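Long-range contacts in nuclear fusion protein BIK1 (Saccharomyces cerevisiae, PDB 6FC6), which binds microtubules and kinesin and is required for nuclear fusion, chromosome disjunction and nuclear segregation during mitosis: residues P29-A34 / K56-T61; C12-P17 / Q73-L78. All coordinates share one frame; numbering follows the deposited sequence.

Along the chain the segments come in the order 12-17, 29-34, 56-61, 73-78, so both halves of contact 1 fall between those of contact 2. The centres of the two contacts lie about 18 Å apart on opposite sides of the chain's centre, and their nearest atoms are about 6 Å apart. Contact 2 lays helix 72-81 against edge strand 13-16 of the four-stranded antiparallel sheet. Contact 1 ties the connection between strands 20-28 and 37-41 to strand 56-57 and the loop that follows it. All four segments lie in the CAP-Gly domain, the N-terminal part of the longer Bik1 protein, and Val30 and Lys33 of 29-34 and Lys74 of 73-78 touch the bound Bim1 peptide.

Contact 1 (P29-A34 / K56-T61); sequences PVDTKA and KKYFQT
The backbone N-H of Asp31 points at the hydroxyl of Tyr58, and this bond joins the two segments: Asp31 N to Tyr58 OH is 3.0 Å, nearly straight at 165°, with the phenol oxygen as acceptor. Tyr58 carries its CG beside its own backbone N and anti to the carbonyl carbon (chi1 -70°), which sends the ring lengthwise toward the 29-34 loop with the hydroxyl leading. The side chain of Asp31 bends round the same oxygen, its CG 3.5 Å from Tyr58 OH, with carboxylate and ring planes 77° apart. Farther back along the ring, Tyr58 CE2 passes 3.7 Å from Pro29 O, and Val30 CG1, anti to its backbone N, packs obliquely 4.0 Å from Tyr58 CZ. The loop end that receives the hydroxyl is a type II turn from Val30 to Lys33, closed by Lys33 N to Val30 O at 3.0 Å. This is the ligand-binding side of the CAP-Gly domain: Val30 packs on an aromatic side chain of the bound Bim1 peptide and Lys33 makes a cation-pi contact with one, while the backbone of Tyr58 bonds to Gly51, the last residue of the GKNDG signature. The rings of Tyr26 and Phe69 meet that of Tyr58 edge-to-face. A phenylalanine in place of Tyr58 has no hydroxyl to take the Asp31 N-H, and the turn would probably be less firmly tied to 56-61. The extended Lys56 chain crosses Asp31 at about a right angle and makes a long salt bridge, Lys56 NZ to Asp31 OD2 at 3.9 Å. At the turn's other corner Thr32 OG1 donates to Asp31 O at 2.8 Å, in the carbonyl plane and on a lone pair.

Contact 2 (C12-P17 / Q73-L78); sequences CFIQIP and QKVASL
The carbonyl oxygen of Gln15 meets both methyls of Leu78, CD1 at 3.8 Å and CD2 at 4.2 Å from Gln15 O, in a van der Waals contact; no hydrogen bond links the two segments. Leu78 CD1 also meets Pro17 CD, the ring carbon next to the proline nitrogen, at 3.8 Å. At its base the same leucine is touched by Ile14, whose CG2 lies 3.6 Å from Leu78 O and 4.2 Å from Leu78 CB. In this way strand 13-16, an edge strand of the antiparallel sheet in the SH3-like CAP-Gly fold, receives helix 72-81; the axes of 13-16 and of helical segment 73-78 approach to 9.0 Å, at 123° between their N-to-C directions. Ile14 spreads its two branches over helix residues three apart: CG1 stands between the backbone N and the carbonyl carbon (chi1 54°), and the chain beyond it carries CD1 across Val75 at about a right angle, 4.2 Å from Val75 CB. Val75 is buried, and its side chain also rests on Ala38 of strand 37-41. Ile16 adds its backbone, its CA 4.4 Å from Leu78 CD1, while its side chain packs on Val40 and Leu42.

Contact 1 (P29-A34 / K56-T61)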
ATOM      1  N   PRO A  29      -1.431   9.769   3.514  1.00 27.29           N
ATOM      2  CA  PRO A  29      -2.391  10.341   2.616  1.00 26.44           C
ATOM      3  C   PRO A  29      -1.882  10.293   1.144  1.00 24.80           C
ATOM      4  O   PRO A  29      -0.679  10.142   0.916  1.00 28.70           O
ATOM      5  CB  PRO A  29      -2.442  11.795   3.070  1.00 28.17           C
ATOM      6  CG  PRO A  29      -1.096  12.057   3.685  1.00 29.72           C
ATOM      7  CD  PRO A  29      -0.540  10.778   4.124  1.00 28.25           C
ATOM      8  N   VAL A  30      -2.809  10.449   0.230  1.00 26.47           N
ATOM      9  CA  VAL A  30      -2.532  10.540  -1.190  1.00 29.83           C
ATOM     10  C   VAL A  30      -3.192  11.784  -1.685  1.00 33.60           C
ATOM     11  O   VAL A  30      -4.399  11.949  -1.479  1.00 32.55           O
ATOM     12  CB  VAL A  30      -3.015   9.288  -1.957  1.00 28.10           C
ATOM     13  CG1 VAL A  30      -2.768   9.468  -3.446  1.00 29.41           C
ATOM     14  CG2 VAL A  30      -2.255   8.059  -1.429  1.00 26.95           C
ATOM     15  N   ASP A  31      -2.425  12.630  -2.379  1.00 38.29           N
ATOM     16  CA  ASP A  31      -2.960  13.904  -2.914  1.00 40.54           C
ATOM     17  C   ASP A  31      -4.221  13.691  -3.698  1.00 38.23           C
ATOM     18  O   ASP A  31      -4.334  12.800  -4.536  1.00 40.23           O
ATOM     19  CB  ASP A  31      -1.876  14.704  -3.666  1.00 41.31           C
ATOM     20  CG  ASP A  31      -0.635  15.080  -2.739  1.00 51.39           C
ATOM     21  OD1 ASP A  31      -0.680  14.920  -1.479  1.00 56.34           O
ATOM     22  OD2 ASP A  31       0.427  15.534  -3.258  1.00 47.36           O
ATOM     23  N   THR A  32      -5.242  14.494  -3.349  1.00 55.67           N
ATOM     24  CA  THR A  32      -6.590  14.458  -3.984  1.00 54.24           C
ATOM     25  C   THR A  32      -7.548  13.325  -3.596  1.00 54.34           C
ATOM     26  O   THR A  32      -8.651  13.207  -4.161  1.00 53.04           O
ATOM     27  CB  THR A  32      -6.562  14.562  -5.526  1.00 59.87           C
ATOM     28  OG1 THR A  32      -6.582  13.253  -6.150  1.00 65.46           O
ATOM     29  CG2 THR A  32      -5.373  15.444  -5.981  1.00 65.41           C
ATOM     30  N   LYS A  33      -7.154  12.507  -2.621  1.00 46.31           N
ATOM     31  CA  LYS A  33      -7.972  11.384  -2.164  1.00 36.87           C
ATOM     32  C   LYS A  33      -8.250  11.603  -0.708  1.00 30.10           C
ATOM     33  O   LYS A  33      -7.514  12.312  -0.014  1.00 33.80           O
ATOM     34  CB  LYS A  33      -7.221  10.067  -2.322  1.00 38.94           C
ATOM     35  CG  LYS A  33      -6.689   9.824  -3.729  1.00 41.52           C
ATOM     36  CD  LYS A  33      -7.814   9.362  -4.618  1.00 45.15           C
ATOM     37  CE  LYS A  33      -7.297   8.807  -5.942  1.00 55.12           C
ATOM     38  NZ  LYS A  33      -8.316   8.169  -6.843  1.00 53.41           N
ATOM     39  N   ALA A  34      -9.305  10.973  -0.220  1.00 32.09           N
ATOM     40  CA  ALA A  34      -9.708  11.169   1.217  1.00 35.34           C
ATOM     41  C   ALA A  34      -9.156  10.057   2.064  1.00 28.98           C
ATOM     42  O   ALA A  34      -9.275   8.892   1.683  1.00 32.73           O
ATOM     43  CB  ALA A  34     -11.213  11.168   1.351  1.00 32.48           C
ATOM     44  N   LYS A  56       3.596  12.339  -8.702  1.00 27.85           N
ATOM     45  CA  LYS A  56       4.458  12.187  -7.537  1.00 23.71           C
ATOM     46  C   LYS A  56       4.760  10.735  -7.194  1.00 21.48           C
ATOM     47  O   LYS A  56       3.876   9.915  -7.202  1.00 18.50           O
ATOM     48  CB  LYS A  56       3.749  12.810  -6.399  1.00 27.45           C
ATOM     49  CG  LYS A  56       4.498  12.787  -5.086  1.00 33.42           C
ATOM     50  CD  LYS A  56       3.623  13.334  -3.940  1.00 36.28           C
ATOM     51  CE  LYS A  56       4.477  13.729  -2.729  1.00 42.05           C
ATOM     52  NZ  LYS A  56       3.607  13.969  -1.543  1.00 52.62           N
ATOM     53  N   LYS A  57       6.011  10.453  -6.839  1.00 22.31           N
ATOM     54  CA  LYS A  57       6.396   9.110  -6.405  1.00 26.50           C
ATOM     55  C   LYS A  57       6.069   8.918  -4.941  1.00 22.89           C
ATOM     56  O   LYS A  57       6.556   9.708  -4.110  1.00 22.90           O
ATOM     57  CB  LYS A  57       7.880   8.911  -6.598  1.00 29.27           C
ATOM     58  CG  LYS A  57       8.289   9.031  -8.038  1.00 38.05           C
ATOM     59  CD  LYS A  57       9.475   8.168  -8.402  1.00 46.27           C
ATOM     60  CE  LYS A  57      10.761   8.742  -7.915  1.00 52.15           C
ATOM     61  NZ  LYS A  57      11.839   7.855  -8.473  1.00 57.49           N
ATOM     62  N   TYR A  58       5.270   7.906  -4.635  1.00 19.26           N
ATOM     63  CA  TYR A  58       5.010   7.487  -3.277  1.00 19.36           C
ATOM     64  C   TYR A  58       5.902   6.336  -2.845  1.00 20.66           C
ATOM     65  O   TYR A  58       6.361   6.286  -1.701  1.00 20.12           O
ATOM     66  CB  TYR A  58       3.523   7.144  -3.136  1.00 20.51           C
ATOM     67  CG  TYR A  58       2.631   8.370  -3.215  1.00 20.73           C
ATOM     68  CD1 TYR A  58       2.246   8.917  -4.410  1.00 19.75           C
ATOM     69  CD2 TYR A  58       2.197   8.999  -2.055  1.00 25.09           C
ATOM     70  CE1 TYR A  58       1.478  10.056  -4.462  1.00 19.35           C
ATOM     71  CE2 TYR A  58       1.455  10.164  -2.097  1.00 23.96           C
ATOM     72  CZ  TYR A  58       1.078  10.676  -3.301  1.00 22.46           C
ATOM     73  OH  TYR A  58       0.283  11.810  -3.349  1.00 21.33           O
ATOM     74  N   PHE A  59       6.101   5.372  -3.739  1.00 18.79           N
ATOM     75  CA  PHE A  59       6.983   4.255  -3.473  1.00 20.18           C
ATOM     76  C   PHE A  59       7.440   3.579  -4.765  1.00 19.61           C
ATOM     77  O   PHE A  59       6.974   3.871  -5.830  1.00 21.27           O
ATOM     78  CB  PHE A  59       6.283   3.218  -2.598  1.00 18.22           C
ATOM     79  CG  PHE A  59       4.988   2.677  -3.202  1.00 18.28           C
ATOM     80  CD1 PHE A  59       3.792   3.317  -2.977  1.00 17.77           C
ATOM     81  CD2 PHE A  59       4.970   1.466  -3.792  1.00 20.50           C
ATOM     82  CE1 PHE A  59       2.613   2.820  -3.428  1.00 20.48           C
ATOM     83  CE2 PHE A  59       3.783   0.936  -4.271  1.00 19.52           C
ATOM     84  CZ  PHE A  59       2.588   1.610  -4.097  1.00 19.36           C
ATOM     85  N   GLN A  60       8.305   2.628  -4.599  1.00 19.92           N
ATOM     86  CA  GLN A  60       8.873   1.893  -5.707  1.00 26.25           C
ATOM     87  C   GLN A  60       8.140   0.537  -5.900  1.00 22.26           C
ATOM     88  O   GLN A  60       7.861  -0.173  -4.925  1.00 20.95           O
ATOM     89  CB  GLN A  60      10.341   1.597  -5.396  1.00 28.50           C
ATOM     90  CG  GLN A  60      11.075   0.979  -6.558  1.00 34.55           C
ATOM     91  CD  GLN A  60      12.545   0.883  -6.290  1.00 42.89           C
ATOM     92  OE1 GLN A  60      12.990   0.903  -5.149  1.00 45.24           O
ATOM     93  NE2 GLN A  60      13.325   0.815  -7.355  1.00 53.93           N
ATOM     94  N   THR A  61       7.881   0.211  -7.151  1.00 21.68           N
ATOM     95  CA  THR A  61       7.266  -1.111  -7.447  1.00 22.53           C
ATOM     96  C   THR A  61       8.248  -1.905  -8.338  1.00 21.27           C
ATOM     97  O   THR A  61       9.015  -1.315  -9.127  1.00 20.06           O
ATOM     98  CB  THR A  61       5.914  -0.985  -8.157  1.00 19.70           C
ATOM     99  OG1 THR A  61       6.131  -0.416  -9.445  1.00 21.77           O
ATOM    100  CG2 THR A  61       5.001  -0.149  -7.393  1.00 21.33           C
TER

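Contact 2 (C12-P17 / Q73-L78)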
ATOM      1  N   CYS A  12       7.359  -5.082   5.458  1.00 27.65           N
ATOM      2  CA  CYS A  12       6.680  -6.340   5.700  1.00 33.24           C
ATOM      3  C   CYS A  12       5.728  -6.774   4.615  1.00 33.11           C
ATOM      4  O   CYS A  12       5.329  -5.997   3.791  1.00 27.72           O
ATOM      5  CB  CYS A  12       5.898  -6.332   7.031  1.00 36.77           C
ATOM      6  SG  CYS A  12       4.228  -5.548   6.944  1.00 55.28           S
ATOM      7  N   PHE A  13       5.340  -8.049   4.697  1.00 29.80           N
ATOM      8  CA  PHE A  13       4.395  -8.650   3.795  1.00 29.01           C
ATOM      9  C   PHE A  13       3.093  -8.923   4.462  1.00 27.71           C
ATOM     10  O   PHE A  13       3.067  -9.346   5.583  1.00 33.27           O
ATOM     11  CB  PHE A  13       4.987  -9.936   3.204  1.00 29.58           C
ATOM     12  CG  PHE A  13       6.166  -9.673   2.296  1.00 31.53           C
ATOM     13  CD1 PHE A  13       7.417  -9.494   2.806  1.00 32.54           C
ATOM     14  CD2 PHE A  13       5.978  -9.554   0.912  1.00 32.54           C
ATOM     15  CE1 PHE A  13       8.476  -9.230   1.964  1.00 36.05           C
ATOM     16  CE2 PHE A  13       7.039  -9.325   0.075  1.00 34.17           C
ATOM     17  CZ  PHE A  13       8.279  -9.104   0.605  1.00 33.33           C
ATOM     18  N   ILE A  14       2.001  -8.672   3.765  1.00 30.36           N
ATOM     19  CA  ILE A  14       0.663  -8.952   4.252  1.00 30.37           C
ATOM     20  C   ILE A  14      -0.089  -9.758   3.202  1.00 35.03           C
ATOM     21  O   ILE A  14       0.235  -9.700   2.023  1.00 35.53           O
ATOM     22  CB  ILE A  14      -0.144  -7.702   4.589  1.00 31.79           C
ATOM     23  CG1 ILE A  14      -0.210  -6.695   3.422  1.00 34.48           C
ATOM     24  CG2 ILE A  14       0.400  -7.021   5.828  1.00 36.48           C
ATOM     25  CD1 ILE A  14      -1.160  -5.552   3.703  1.00 32.62           C
ATOM     26  N   GLN A  15      -1.115 -10.472   3.631  1.00 37.73           N
ATOM     27  CA  GLN A  15      -1.836 -11.386   2.757  1.00 41.12           C
ATOM     28  C   GLN A  15      -3.155 -10.735   2.584  1.00 38.80           C
ATOM     29  O   GLN A  15      -3.982 -10.783   3.453  1.00 42.03           O
ATOM     30  CB  GLN A  15      -1.971 -12.793   3.359  1.00 47.72           C
ATOM     31  CG  GLN A  15      -2.394 -13.842   2.336  1.00 54.73           C
ATOM     32  CD  GLN A  15      -1.226 -14.271   1.440  1.00 59.80           C
ATOM     33  OE1 GLN A  15      -0.104 -14.508   1.921  1.00 63.10           O
ATOM     34  NE2 GLN A  15      -1.484 -14.376   0.148  1.00 61.05           N
ATOM     35  N   ILE A  16      -3.331 -10.043   1.479  1.00 37.58           N
ATOM     36  CA  ILE A  16      -4.507  -9.240   1.287  1.00 44.45           C
ATOM     37  C   ILE A  16      -5.569 -10.161   0.686  1.00 51.01           C
ATOM     38  O   ILE A  16      -5.331 -10.739  -0.356  1.00 50.70           O
ATOM     39  CB  ILE A  16      -4.257  -8.082   0.342  1.00 43.80           C
ATOM     40  CG1 ILE A  16      -3.128  -7.205   0.906  1.00 45.62           C
ATOM     41  CG2 ILE A  16      -5.509  -7.246   0.165  1.00 46.46           C
ATOM     42  CD1 ILE A  16      -2.319  -6.535  -0.174  1.00 45.03           C
ATOM     43  N   PRO A  17      -6.725 -10.289   1.356  1.00 54.81           N
ATOM     44  CA  PRO A  17      -7.786 -11.154   0.848  1.00 60.30           C
ATOM     45  C   PRO A  17      -8.218 -10.698  -0.531  1.00 57.50           C
ATOM     46  O   PRO A  17      -8.370  -9.501  -0.748  1.00 58.13           O
ATOM     47  CB  PRO A  17      -8.930 -10.941   1.857  1.00 60.53           C
ATOM     48  CG  PRO A  17      -8.672  -9.590   2.443  1.00 62.01           C
ATOM     49  CD  PRO A  17      -7.173  -9.484   2.515  1.00 57.82           C
ATOM     50  N   GLN A  73      -7.849   1.532   6.424  1.00 26.42           N
ATOM     51  CA  GLN A  73      -8.754   0.814   7.335  1.00 29.46           C
ATOM     52  C   GLN A  73      -9.009  -0.605   6.899  1.00 29.77           C
ATOM     53  O   GLN A  73      -9.254  -1.492   7.743  1.00 29.62           O
ATOM     54  CB  GLN A  73     -10.061   1.580   7.564  1.00 34.87           C
ATOM     55  CG  GLN A  73     -10.775   2.015   6.296  1.00 39.94           C
ATOM     56  CD  GLN A  73     -10.325   3.401   5.807  1.00 50.32           C
ATOM     57  OE1 GLN A  73      -9.197   3.893   6.067  1.00 43.37           O
ATOM     58  NE2 GLN A  73     -11.227   4.054   5.094  1.00 61.45           N
ATOM     59  N   LYS A  74      -8.943  -0.860   5.582  1.00 28.44           N
ATOM     60  CA  LYS A  74      -9.152  -2.203   5.066  1.00 29.16           C
ATOM     61  C   LYS A  74      -8.055  -3.165   5.382  1.00 26.98           C
ATOM     62  O   LYS A  74      -8.245  -4.356   5.409  1.00 25.66           O
ATOM     63  CB  LYS A  74      -9.353  -2.171   3.544  1.00 37.24           C
ATOM     64  CG  LYS A  74     -10.611  -1.422   3.135  1.00 40.51           C
ATOM     65  CD  LYS A  74     -10.681  -1.369   1.639  1.00 48.16           C
ATOM     66  CE  LYS A  74     -11.801  -0.458   1.164  1.00 61.65           C
ATOM     67  NZ  LYS A  74     -11.744  -0.251  -0.322  1.00 67.09           N
ATOM     68  N   VAL A  75      -6.846  -2.674   5.615  1.00 26.36           N
ATOM     69  CA  VAL A  75      -5.707  -3.564   5.874  1.00 25.57           C
ATOM     70  C   VAL A  75      -5.012  -3.319   7.204  1.00 24.61           C
ATOM     71  O   VAL A  75      -4.012  -3.945   7.477  1.00 22.71           O
ATOM     72  CB  VAL A  75      -4.689  -3.530   4.702  1.00 26.21           C
ATOM     73  CG1 VAL A  75      -5.324  -4.132   3.464  1.00 28.41           C
ATOM     74  CG2 VAL A  75      -4.217  -2.105   4.435  1.00 26.16           C
ATOM     75  N   ALA A  76      -5.534  -2.427   8.029  1.00 27.80           N
ATOM     76  CA  ALA A  76      -4.835  -2.081   9.278  1.00 25.91           C
ATOM     77  C   ALA A  76      -4.587  -3.289  10.170  1.00 24.81           C
ATOM     78  O   ALA A  76      -3.480  -3.434  10.654  1.00 23.30           O
ATOM     79  CB  ALA A  76      -5.625  -1.027  10.064  1.00 25.22           C
ATOM     80  N   SER A  77      -5.587  -4.159  10.373  1.00 23.69           N
ATOM     81  CA  SER A  77      -5.345  -5.326  11.231  1.00 26.98           C
ATOM     82  C   SER A  77      -4.331  -6.291  10.622  1.00 28.49           C
ATOM     83  O   SER A  77      -3.477  -6.856  11.349  1.00 27.85           O
ATOM     84  CB  SER A  77      -6.644  -6.061  11.614  1.00 31.41           C
ATOM     85  OG  SER A  77      -7.346  -6.402  10.450  1.00 37.58           O
ATOM     86  N   LEU A  78      -4.338  -6.429   9.291  1.00 26.70           N
ATOM     87  CA  LEU A  78      -3.334  -7.279   8.634  1.00 28.66           C
ATOM     88  C   LEU A  78      -1.953  -6.750   8.860  1.00 30.35           C
ATOM     89  O   LEU A  78      -1.037  -7.515   9.122  1.00 29.52           O
ATOM     90  CB  LEU A  78      -3.612  -7.408   7.150  1.00 32.89           C
ATOM     91  CG  LEU A  78      -4.994  -7.987   6.837  1.00 32.94           C
ATOM     92  CD1 LEU A  78      -5.373  -7.838   5.371  1.00 36.59           C
ATOM     93  CD2 LEU A  78      -5.047  -9.439   7.246  1.00 35.34           C
TER